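Salicylic acid-binding protein 2 (Nicotiana tabacum, PDB 1XKL) hydrolyses methyl salicylate to salicylic acid and methanol, a step in the signalling that activates systemic acquired resistance in tobacco. Local coordinates at residues L37-S42 and Y56-P61; L52-D57 and M183-K188; L65-S70 and E92-K97; S199-Y204 and G226-I231. All coordinates share one frame; numbering follows the deposited sequence.

Following the chain from its N terminus, contact 1 folds the loop after strand 33-36 onto helix 55-67. Contact 2 opens at the start of the same helix, on residues just before and within its first turn, as contact 1 closes (Tyr56 and Asp57 belong to both), and closes far along the chain at helix 183-188. Nested within that long loop is contact 3, which joins the C-terminal end of helix 55-67 to the turn between helix 83-93 and strand 98-104. One helix thus serves three contacts. Contact 4 follows in series, about 24 Å from contact 1 between centres and on the opposite side of the chain's centre; it pairs strands 202-207 and 229-233. Contacts 3 and 4 touch where Pro95 packs on Ser199 and Val200.

Contact 1: L37-S42 and Y56-P61; sequences LDLAAS and YDYTLP
The carbonyl O of Asp57 lies 3.4 Å from CB of Ala40, and from this first touch helix 55-67 is packed against the loop 37-42. Tyr58 comes next and meets the loop with both backbone and ring. Its carbonyl O accepts a hydrogen bond from Ala40 N at 3.1 Å, nearly straight at 164°. With CG anti to the backbone N (chi1 177°), the ring reaches back beside the loop, where CD1 of Leu39 sits over one face, 4.0 Å from the ring centroid, in a CH-pi contact. The leucine stands roughly perpendicular to the tyrosine side chain. The edge of the same ring is met in plane by the carbonyl O of Ala40 and by OG of Ser42, the latter 3.4 Å from CE1. Ser42 OG also donates to Ala40 O, so these two oxygens are held together beside the phenol. Elsewhere the ring meets that of Phe182. Thr59 approaches through its CA, near CD2 of Leu39, while its hydroxyl is engaged within its own helix by Leu55 O. Pro61 then presses its ring on the loop backbone: CB lies 3.3 Å from Asp38 O and CG 3.5 Å from Ala40 N. Beyond it, CD1 of Leu37 packs on Pro61 CB at 4.2 Å. The loop itself folds as a type II beta turn from Leu39 to Ser42. This is a strand-to-helix connection of the alpha/beta hydrolase fold, lying beside the active site: the Tyr58 side chain is about 5 Å from that of the salicylate-binding Ala13.

Contact 2: L52-D57 and M183-K188; sequences LRTLYD and MEDLSK
Asp185 swings its carboxylate away from its own backbone N (chi1 172°), out from helix 183-188 to the start of helix 55-67; on the other side Thr54 holds OG1 between its backbone N and carbonyl carbon (chi1 70°), facing its own helix, and leaves CB and CG2 to meet the aspartate. The carboxylate therefore lies against the carbon side of the threonine: OD2 is 3.3 Å from Thr54 CB, and OD1 3.4 Å from Thr54 CG2. OD2 also accepts the backbone N-H of Leu55 at 2.9 Å, with an N-H...O angle of 163°, the donor coming from above the carboxylate plane. The hydroxyl of Tyr191 is a second partner of OD2. Thr54 is the N-cap of helix 55-67, its OG1 accepting from Asp57 N at 3.2 Å. Two side chains, one local and one from a distant helix, thus take up N-H groups of the first turn. A water extends the polar seam, donating to Arg53 O and accepting from Asp185 N at 3.2 Å. Beside this polar part, CD2 of Leu55 meets CD2 of Leu186 at 3.9 Å. Leu55 continues onto Met85, Asn86 and Leu89 of helix 83-93, while Leu186 reaches Leu119 of helix 117-124. Because the carboxylate of the buried Asp185 lies at the N-terminal end of helix 55-67, with OD2 hydrogen-bonded to both a main-chain N-H and the Tyr191 hydroxyl, its negative charge is probably well stabilised, and the helix dipole would be expected to favour the ionised form.

Contact 3: L65-S70 and E92-K97; sequences LMESLS and EKYPQK
Lys97 and Met66 make the main polar link between the C-terminal end of helix 55-67 and the turn after helix 83-93. NZ of Lys97 donates to the carbonyl O of Met66 at 2.8 Å, from a position tilted 27° off the carbonyl plane. Leu69 N reaches the same oxygen from the opposite face, so Met66 O is gripped by one donor of its own segment and one from across the contact. A weak bond of 3.5 Å carries Lys97 NZ on to Leu69 O. The lysine amine thereby sits among main-chain carbonyls where the helix finishes, a place whose partial negative charge would be expected to suit a cation. The bend of the lysine chain at chi3 (-73°) turns its last carbons toward this spot, and CE passes 3.6 Å from Met66 O.

Apolar contact centres on the ring of Tyr94. CB of Met66, a selenomethionine, stands over one face, 3.9 Å from the ring centroid and 30° off its normal, in a CH-pi contact, with the nearest ring carbon, CD2, at 3.4 Å. The selenomethionine and the tyrosine lie alongside each other, running opposite ways. The selenomethionine is bent at both chi2 and chi3, which returns its methyl CE to within 3.7 Å of Tyr94 CB. Lys97 adds its own carbons, CD lying 4.1 Å from CB of Leu69.

Around this junction, Tyr94 also packs on Met63 of helix 55-67, Leu69 touches His6 at strand 6-10, and the backbone of Lys97 bonds to Val75, placing it where strand 98-104 joins strand 75-80 of the central parallel sheet.

Contact 4: S199-Y204 and G226-I231; sequences SVKRVY and GVTEAI
Val203 and Glu229 are paired in parallel, as are Tyr204 and Ala230, joining the two strands of a beta-alpha-beta unit (strand 202-207, helix 215-225, strand 229-233) at one edge of the alpha/beta hydrolase sheet. The short strand segments run 24° apart, 4.8 Å at their closest.

Backbone hydrogen bonds set the register. Tyr204 N donates to Glu229 O at 3.1 Å, and Ile231 N to Tyr204 O at 2.7 Å. Where the pairing begins, Arg202 O takes Thr228 N in its carbonyl plane and, more weakly, Glu229 N. The hydroxyl OG1 of Thr228 accepts from Arg202 N at 3.2 Å, so a side chain supplies the acceptor just ahead of the regular pairing. Polar ends also reach outward: the Tyr204 hydroxyl bonds to Ala106 O, and Glu229 forms a salt bridge with Lys258 and a hydrogen bond with Tyr259.

Apolar contacts lie on both faces of the sheet. Beside Val203 and Glu229, CG1 of Val203 meets CG1 of Ile231 at 3.9 Å; on the face of Tyr204 and Ala230, CB of Tyr204 touches CG1 of Val227. The Tyr204 side chain is about 7 Å from that of the catalytic Asp210.

A side-chain-to-backbone grip completes the join: bent at chi3 (-72°), Arg202 turns its guanidinium edge to Gly226 O, which lies in the guanidinium plane and accepts from both NE at 3.2 Å and NH2 at 2.9 Å.

Contact 1: L37-S42 and Y56-P61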
# COMPACT_ATOMS: atom_id res chain seq x y z
N LEU A 37 21.41 6.59 -25.78
CA LEU A 37 20.84 5.32 -25.36
C LEU A 37 20.65 5.17 -23.86
O LEU A 37 21.12 5.98 -23.05
CB LEU A 37 21.67 4.16 -25.90
CG LEU A 37 22.97 3.84 -25.16
CD1 LEU A 37 23.64 2.64 -25.82
CD2 LEU A 37 23.89 5.03 -25.18
N ASP A 38 19.92 4.13 -23.50
CA ASP A 38 19.66 3.80 -22.12
C ASP A 38 20.49 2.55 -21.86
O ASP A 38 20.41 1.59 -22.63
CB ASP A 38 18.19 3.43 -21.92
CG ASP A 38 17.31 4.62 -21.58
OD1 ASP A 38 16.08 4.46 -21.66
OD2 ASP A 38 17.83 5.70 -21.22
N LEU A 39 21.31 2.56 -20.82
CA LEU A 39 22.09 1.36 -20.52
C LEU A 39 21.10 0.39 -19.87
O LEU A 39 19.92 0.71 -19.72
CB LEU A 39 23.25 1.69 -19.58
CG LEU A 39 24.38 2.51 -20.21
CD1 LEU A 39 25.41 2.89 -19.17
CD2 LEU A 39 25.02 1.70 -21.32
N ALA A 40 21.58 -0.79 -19.50
CA ALA A 40 20.71 -1.79 -18.87
C ALA A 40 20.14 -1.27 -17.55
O ALA A 40 20.83 -0.59 -16.79
CB ALA A 40 21.49 -3.08 -18.63
N ALA A 41 18.87 -1.57 -17.31
CA ALA A 41 18.16 -1.17 -16.09
C ALA A 41 18.21 0.33 -15.83
O ALA A 41 18.09 0.78 -14.68
CB ALA A 41 18.72 -1.93 -14.89
N SER A 42 18.37 1.11 -16.90
CA SER A 42 18.43 2.56 -16.79
C SER A 42 17.39 3.21 -17.71
O SER A 42 17.01 2.64 -18.73
CB SER A 42 19.83 3.05 -17.18
OG SER A 42 20.82 2.31 -16.49
N TYR A 56 29.71 -5.67 -17.84
CA TYR A 56 29.35 -6.10 -19.18
C TYR A 56 27.83 -6.20 -19.38
O TYR A 56 27.32 -5.79 -20.42
CB TYR A 56 30.02 -7.44 -19.51
CG TYR A 56 29.86 -7.84 -20.96
CD1 TYR A 56 28.69 -8.48 -21.40
CD2 TYR A 56 30.83 -7.53 -21.90
CE1 TYR A 56 28.51 -8.79 -22.74
CE2 TYR A 56 30.66 -7.83 -23.25
CZ TYR A 56 29.49 -8.46 -23.66
OH TYR A 56 29.30 -8.75 -24.99
N ASP A 57 27.11 -6.74 -18.39
CA ASP A 57 25.65 -6.86 -18.49
C ASP A 57 25.02 -5.47 -18.54
O ASP A 57 24.02 -5.25 -19.22
CB ASP A 57 25.06 -7.58 -17.27
CG ASP A 57 25.56 -9.01 -17.11
OD1 ASP A 57 25.97 -9.63 -18.11
OD2 ASP A 57 25.51 -9.51 -15.96
N TYR A 58 25.60 -4.54 -17.78
CA TYR A 58 25.11 -3.17 -17.71
C TYR A 58 25.36 -2.40 -19.01
O TYR A 58 24.55 -1.55 -19.40
CB TYR A 58 25.80 -2.47 -16.53
CG TYR A 58 25.47 -1.01 -16.34
CD1 TYR A 58 24.15 -0.54 -16.38
CD2 TYR A 58 26.49 -0.09 -16.07
CE1 TYR A 58 23.86 0.81 -16.15
CE2 TYR A 58 26.21 1.25 -15.84
CZ TYR A 58 24.90 1.70 -15.88
OH TYR A 58 24.64 3.03 -15.64
N THR A 59 26.45 -2.73 -19.69
CA THR A 59 26.85 -2.07 -20.93
C THR A 59 26.27 -2.71 -22.19
O THR A 59 26.46 -2.21 -23.30
CB THR A 59 28.39 -2.09 -21.07
OG1 THR A 59 28.98 -1.67 -19.83
CG2 THR A 59 28.83 -1.14 -22.19
N LEU A 60 25.57 -3.83 -22.02
CA LEU A 60 24.98 -4.54 -23.14
C LEU A 60 24.38 -3.64 -24.23
O LEU A 60 24.71 -3.79 -25.41
CB LEU A 60 23.93 -5.52 -22.62
CG LEU A 60 23.57 -6.70 -23.51
CD1 LEU A 60 24.84 -7.45 -23.91
CD2 LEU A 60 22.61 -7.63 -22.77
N PRO A 61 23.52 -2.69 -23.86
CA PRO A 61 22.92 -1.82 -24.88
C PRO A 61 23.97 -1.12 -25.76
O PRO A 61 23.82 -1.05 -26.98
CB PRO A 61 22.10 -0.83 -24.06
CG PRO A 61 21.71 -1.64 -22.85
CD PRO A 61 23.01 -2.34 -22.52

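Contact 2: L52-D57 and M183-K188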
# COMPACT_ATOMS: atom_id res chain seq x y z
N LEU A 52 21.69 -7.50 -12.98
CA LEU A 52 23.02 -7.20 -13.49
C LEU A 52 24.08 -7.50 -12.44
O LEU A 52 24.01 -7.02 -11.31
CB LEU A 52 23.12 -5.72 -13.89
CG LEU A 52 21.95 -5.12 -14.69
CD1 LEU A 52 22.26 -3.67 -15.02
CD2 LEU A 52 21.73 -5.93 -15.96
N ARG A 53 25.08 -8.29 -12.81
CA ARG A 53 26.12 -8.60 -11.85
C ARG A 53 27.52 -8.20 -12.33
O ARG A 53 28.47 -8.26 -11.56
CB ARG A 53 26.06 -10.07 -11.48
CG ARG A 53 25.71 -10.98 -12.64
CD ARG A 53 25.18 -12.33 -12.15
NE ARG A 53 23.72 -12.41 -12.16
CZ ARG A 53 22.91 -11.70 -11.38
NH1 ARG A 53 23.39 -10.82 -10.52
NH2 ARG A 53 21.59 -11.88 -11.46
N THR A 54 27.63 -7.79 -13.59
CA THR A 54 28.91 -7.36 -14.15
C THR A 54 28.74 -6.09 -14.98
O THR A 54 27.64 -5.78 -15.46
CB THR A 54 29.53 -8.42 -15.10
OG1 THR A 54 28.75 -8.50 -16.30
CG2 THR A 54 29.58 -9.78 -14.42
N LEU A 55 29.83 -5.35 -15.17
CA LEU A 55 29.77 -4.13 -15.96
C LEU A 55 29.33 -4.48 -17.38
O LEU A 55 28.65 -3.69 -18.05
CB LEU A 55 31.12 -3.42 -16.00
CG LEU A 55 31.14 -2.10 -16.78
CD1 LEU A 55 30.23 -1.09 -16.08
CD2 LEU A 55 32.55 -1.56 -16.86
N TYR A 56 29.71 -5.67 -17.84
CA TYR A 56 29.35 -6.10 -19.18
C TYR A 56 27.83 -6.20 -19.38
O TYR A 56 27.32 -5.79 -20.42
CB TYR A 56 30.02 -7.44 -19.51
CG TYR A 56 29.86 -7.84 -20.96
CD1 TYR A 56 28.69 -8.48 -21.40
CD2 TYR A 56 30.83 -7.53 -21.90
CE1 TYR A 56 28.51 -8.79 -22.74
CE2 TYR A 56 30.66 -7.83 -23.25
CZ TYR A 56 29.49 -8.46 -23.66
OH TYR A 56 29.30 -8.75 -24.99
N ASP A 57 27.11 -6.74 -18.39
CA ASP A 57 25.65 -6.86 -18.49
C ASP A 57 25.02 -5.47 -18.54
O ASP A 57 24.02 -5.25 -19.22
CB ASP A 57 25.06 -7.58 -17.27
CG ASP A 57 25.56 -9.01 -17.11
OD1 ASP A 57 25.97 -9.63 -18.11
OD2 ASP A 57 25.51 -9.51 -15.96
N MSE A 183 31.78 -2.86 -8.32
CA MSE A 183 33.09 -3.03 -7.69
C MSE A 183 33.53 -4.49 -7.72
O MSE A 183 34.63 -4.81 -8.16
CB MSE A 183 33.04 -2.57 -6.23
CG MSE A 183 32.59 -1.14 -6.01
SE MSE A 183 33.94 0.16 -6.47
CE MSE A 183 34.82 0.27 -4.76
N GLU A 184 32.66 -5.37 -7.24
CA GLU A 184 32.95 -6.80 -7.19
C GLU A 184 33.45 -7.34 -8.52
O GLU A 184 34.55 -7.88 -8.61
CB GLU A 184 31.70 -7.58 -6.77
CG GLU A 184 31.93 -9.08 -6.66
CD GLU A 184 32.94 -9.44 -5.58
OE1 GLU A 184 33.52 -10.54 -5.65
OE2 GLU A 184 33.16 -8.60 -4.68
N ASP A 185 32.64 -7.18 -9.57
CA ASP A 185 33.01 -7.65 -10.90
C ASP A 185 34.31 -7.01 -11.39
O ASP A 185 35.19 -7.69 -11.90
CB ASP A 185 31.89 -7.33 -11.90
CG ASP A 185 32.29 -7.61 -13.33
OD1 ASP A 185 32.68 -8.75 -13.63
OD2 ASP A 185 32.20 -6.68 -14.17
N LEU A 186 34.42 -5.70 -11.21
CA LEU A 186 35.60 -4.97 -11.66
C LEU A 186 36.91 -5.29 -10.94
O LEU A 186 37.99 -5.01 -11.46
CB LEU A 186 35.33 -3.46 -11.60
CG LEU A 186 34.25 -2.96 -12.57
CD1 LEU A 186 33.99 -1.48 -12.34
CD2 LEU A 186 34.72 -3.20 -14.00
N SER A 187 36.81 -5.89 -9.76
CA SER A 187 38.01 -6.22 -8.99
C SER A 187 38.60 -7.57 -9.39
O SER A 187 39.76 -7.86 -9.10
CB SER A 187 37.70 -6.22 -7.49
OG SER A 187 36.80 -7.27 -7.15
N LYS A 188 37.81 -8.40 -10.06
CA LYS A 188 38.29 -9.72 -10.47
C LYS A 188 38.19 -9.96 -11.97
O LYS A 188 38.56 -11.03 -12.45
CB LYS A 188 37.51 -10.80 -9.72
CG LYS A 188 36.01 -10.59 -9.72
CD LYS A 188 35.27 -11.72 -9.00
CE LYS A 188 35.52 -11.71 -7.49
NZ LYS A 188 36.92 -12.06 -7.11
O HOH W 1 29.50 -6.43 -9.48

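Contact 3: L65-S70 and E92-K97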
# COMPACT_ATOMS: atom_id res chain seq x y z
N LEU A 65 24.71 -1.55 -29.86
CA LEU A 65 24.72 -0.41 -30.77
C LEU A 65 26.01 -0.41 -31.59
O LEU A 65 25.99 -0.19 -32.80
CB LEU A 65 24.61 0.89 -29.98
CG LEU A 65 24.86 2.21 -30.70
CD1 LEU A 65 23.93 2.36 -31.89
CD2 LEU A 65 24.67 3.36 -29.72
N MSE A 66 27.13 -0.64 -30.92
CA MSE A 66 28.42 -0.65 -31.60
C MSE A 66 28.48 -1.76 -32.64
O MSE A 66 29.11 -1.60 -33.69
CB MSE A 66 29.55 -0.83 -30.59
CG MSE A 66 29.69 0.32 -29.60
SE MSE A 66 30.09 2.02 -30.46
CE MSE A 66 31.91 1.63 -31.00
N GLU A 67 27.83 -2.88 -32.34
CA GLU A 67 27.80 -4.03 -33.25
C GLU A 67 27.05 -3.74 -34.54
O GLU A 67 27.32 -4.37 -35.56
CB GLU A 67 27.15 -5.24 -32.56
CG GLU A 67 28.14 -6.28 -32.07
CD GLU A 67 27.47 -7.53 -31.53
OE1 GLU A 67 26.57 -7.42 -30.66
OE2 GLU A 67 27.86 -8.65 -31.96
N SER A 68 26.12 -2.80 -34.49
CA SER A 68 25.34 -2.46 -35.66
C SER A 68 25.98 -1.37 -36.51
O SER A 68 25.43 -0.97 -37.54
CB SER A 68 23.93 -2.04 -35.25
OG SER A 68 23.22 -3.15 -34.74
N LEU A 69 27.14 -0.89 -36.08
CA LEU A 69 27.85 0.13 -36.84
C LEU A 69 28.50 -0.53 -38.05
O LEU A 69 29.05 -1.63 -37.96
CB LEU A 69 28.93 0.81 -35.99
CG LEU A 69 28.40 1.65 -34.83
CD1 LEU A 69 29.57 2.22 -34.05
CD2 LEU A 69 27.52 2.77 -35.37
N SER A 70 28.43 0.17 -39.17
CA SER A 70 28.95 -0.29 -40.45
C SER A 70 30.46 -0.45 -40.55
O SER A 70 30.94 -0.97 -41.56
CB SER A 70 28.47 0.66 -41.54
OG SER A 70 27.10 0.96 -41.37
N GLU A 92 37.41 -1.21 -26.07
CA GLU A 92 38.16 -2.46 -26.06
C GLU A 92 37.71 -3.38 -27.19
O GLU A 92 38.54 -4.01 -27.84
CB GLU A 92 37.99 -3.18 -24.71
CG GLU A 92 38.79 -4.47 -24.57
CD GLU A 92 40.30 -4.25 -24.64
OE1 GLU A 92 40.76 -3.16 -24.25
OE2 GLU A 92 41.03 -5.17 -25.07
N LYS A 93 36.41 -3.43 -27.43
CA LYS A 93 35.84 -4.30 -28.46
C LYS A 93 35.79 -3.73 -29.88
O LYS A 93 35.92 -4.47 -30.85
CB LYS A 93 34.43 -4.73 -28.05
CG LYS A 93 34.37 -5.81 -27.00
CD LYS A 93 34.70 -7.16 -27.61
CE LYS A 93 34.65 -8.26 -26.56
NZ LYS A 93 33.28 -8.44 -25.99
N TYR A 94 35.58 -2.43 -30.00
CA TYR A 94 35.48 -1.79 -31.31
C TYR A 94 36.36 -0.53 -31.35
O TYR A 94 35.87 0.57 -31.61
CB TYR A 94 34.03 -1.40 -31.57
CG TYR A 94 33.05 -2.53 -31.37
CD1 TYR A 94 32.81 -3.46 -32.38
CD2 TYR A 94 32.39 -2.70 -30.15
CE1 TYR A 94 31.94 -4.52 -32.19
CE2 TYR A 94 31.51 -3.76 -29.95
CZ TYR A 94 31.30 -4.68 -30.98
OH TYR A 94 30.47 -5.76 -30.80
N PRO A 95 37.67 -0.68 -31.11
CA PRO A 95 38.57 0.47 -31.12
C PRO A 95 38.63 1.23 -32.44
O PRO A 95 38.73 2.46 -32.45
CB PRO A 95 39.92 -0.13 -30.74
CG PRO A 95 39.83 -1.52 -31.29
CD PRO A 95 38.43 -1.93 -30.89
N GLN A 96 38.55 0.51 -33.55
CA GLN A 96 38.65 1.13 -34.86
C GLN A 96 37.39 1.83 -35.36
O GLN A 96 37.38 2.41 -36.45
CB GLN A 96 39.12 0.10 -35.90
CG GLN A 96 38.06 -0.91 -36.34
CD GLN A 96 37.73 -1.96 -35.29
OE1 GLN A 96 37.37 -1.64 -34.16
NE2 GLN A 96 37.84 -3.23 -35.67
N LYS A 97 36.32 1.80 -34.57
CA LYS A 97 35.09 2.45 -34.98
C LYS A 97 34.83 3.70 -34.14
O LYS A 97 33.72 4.21 -34.08
CB LYS A 97 33.92 1.47 -34.89
CG LYS A 97 34.07 0.34 -35.91
CD LYS A 97 32.79 -0.43 -36.17
CE LYS A 97 32.43 -1.34 -35.01
NZ LYS A 97 31.27 -2.23 -35.35

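Contact 4: S199-Y204 and G226-I231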
# COMPACT_ATOMS: atom_id res chain seq x y z
N SER A 199 44.33 2.10 -27.63
CA SER A 199 44.61 2.59 -28.98
C SER A 199 43.65 3.70 -29.38
O SER A 199 43.77 4.27 -30.46
CB SER A 199 44.51 1.44 -29.99
OG SER A 199 43.17 1.21 -30.39
N VAL A 200 42.69 4.02 -28.51
CA VAL A 200 41.70 5.06 -28.78
C VAL A 200 42.04 6.39 -28.10
O VAL A 200 42.39 6.41 -26.93
CB VAL A 200 40.29 4.61 -28.31
CG1 VAL A 200 39.26 5.69 -28.64
CG2 VAL A 200 39.91 3.30 -28.97
N LYS A 201 41.94 7.49 -28.84
CA LYS A 201 42.25 8.80 -28.26
C LYS A 201 41.24 9.16 -27.18
O LYS A 201 40.04 8.98 -27.36
CB LYS A 201 42.26 9.89 -29.34
CG LYS A 201 43.25 9.62 -30.45
CD LYS A 201 43.64 10.89 -31.16
CE LYS A 201 44.49 10.57 -32.37
NZ LYS A 201 45.64 9.69 -32.02
N ARG A 202 41.75 9.67 -26.06
CA ARG A 202 40.92 10.05 -24.93
C ARG A 202 40.95 11.55 -24.66
O ARG A 202 42.01 12.16 -24.58
CB ARG A 202 41.38 9.34 -23.66
CG ARG A 202 41.50 7.83 -23.75
CD ARG A 202 41.65 7.20 -22.36
NE ARG A 202 42.95 7.44 -21.72
CZ ARG A 202 44.01 6.64 -21.87
NH1 ARG A 202 43.94 5.56 -22.63
NH2 ARG A 202 45.14 6.93 -21.24
N VAL A 203 39.76 12.12 -24.49
CA VAL A 203 39.61 13.53 -24.19
C VAL A 203 38.86 13.63 -22.87
O VAL A 203 37.80 13.02 -22.70
CB VAL A 203 38.81 14.26 -25.31
CG1 VAL A 203 38.67 15.73 -24.99
CG2 VAL A 203 39.49 14.06 -26.65
N TYR A 204 39.40 14.38 -21.92
CA TYR A 204 38.72 14.53 -20.64
C TYR A 204 38.21 15.95 -20.46
O TYR A 204 38.98 16.92 -20.54
CB TYR A 204 39.66 14.15 -19.48
CG TYR A 204 38.92 13.83 -18.21
CD1 TYR A 204 38.27 14.84 -17.49
CD2 TYR A 204 38.81 12.52 -17.74
CE1 TYR A 204 37.54 14.54 -16.35
CE2 TYR A 204 38.08 12.21 -16.59
CZ TYR A 204 37.45 13.23 -15.90
OH TYR A 204 36.74 12.95 -14.76
N GLY A 226 46.30 9.66 -17.71
CA GLY A 226 46.70 10.25 -18.98
C GLY A 226 45.61 10.42 -20.02
O GLY A 226 44.71 9.60 -20.12
N VAL A 227 45.71 11.49 -20.81
CA VAL A 227 44.72 11.76 -21.85
C VAL A 227 45.36 12.42 -23.06
O VAL A 227 46.43 13.01 -22.95
CB VAL A 227 43.62 12.71 -21.34
CG1 VAL A 227 42.87 12.07 -20.19
CG2 VAL A 227 44.26 14.02 -20.91
N THR A 228 44.70 12.33 -24.20
CA THR A 228 45.23 12.94 -25.40
C THR A 228 45.07 14.44 -25.28
O THR A 228 45.93 15.21 -25.71
CB THR A 228 44.49 12.45 -26.66
OG1 THR A 228 44.57 11.03 -26.74
CG2 THR A 228 45.11 13.06 -27.90
N GLU A 229 43.97 14.86 -24.66
CA GLU A 229 43.70 16.28 -24.49
C GLU A 229 42.81 16.50 -23.28
O GLU A 229 41.96 15.67 -22.98
CB GLU A 229 43.02 16.81 -25.75
CG GLU A 229 43.12 18.31 -25.93
CD GLU A 229 42.24 18.81 -27.06
OE1 GLU A 229 42.01 18.04 -28.02
OE2 GLU A 229 41.77 19.96 -26.97
N ALA A 230 43.01 17.62 -22.59
CA ALA A 230 42.20 17.94 -21.43
C ALA A 230 41.45 19.25 -21.68
O ALA A 230 42.07 20.28 -21.96
CB ALA A 230 43.07 18.07 -20.19
N ILE A 231 40.13 19.18 -21.58
CA ILE A 231 39.28 20.34 -21.78
C ILE A 231 38.66 20.69 -20.44
O ILE A 231 38.50 19.83 -19.58
CB ILE A 231 38.13 20.02 -22.76
CG1 ILE A 231 38.71 19.52 -24.09
CG2 ILE A 231 37.28 21.26 -22.97
CD1 ILE A 231 39.66 20.48 -24.76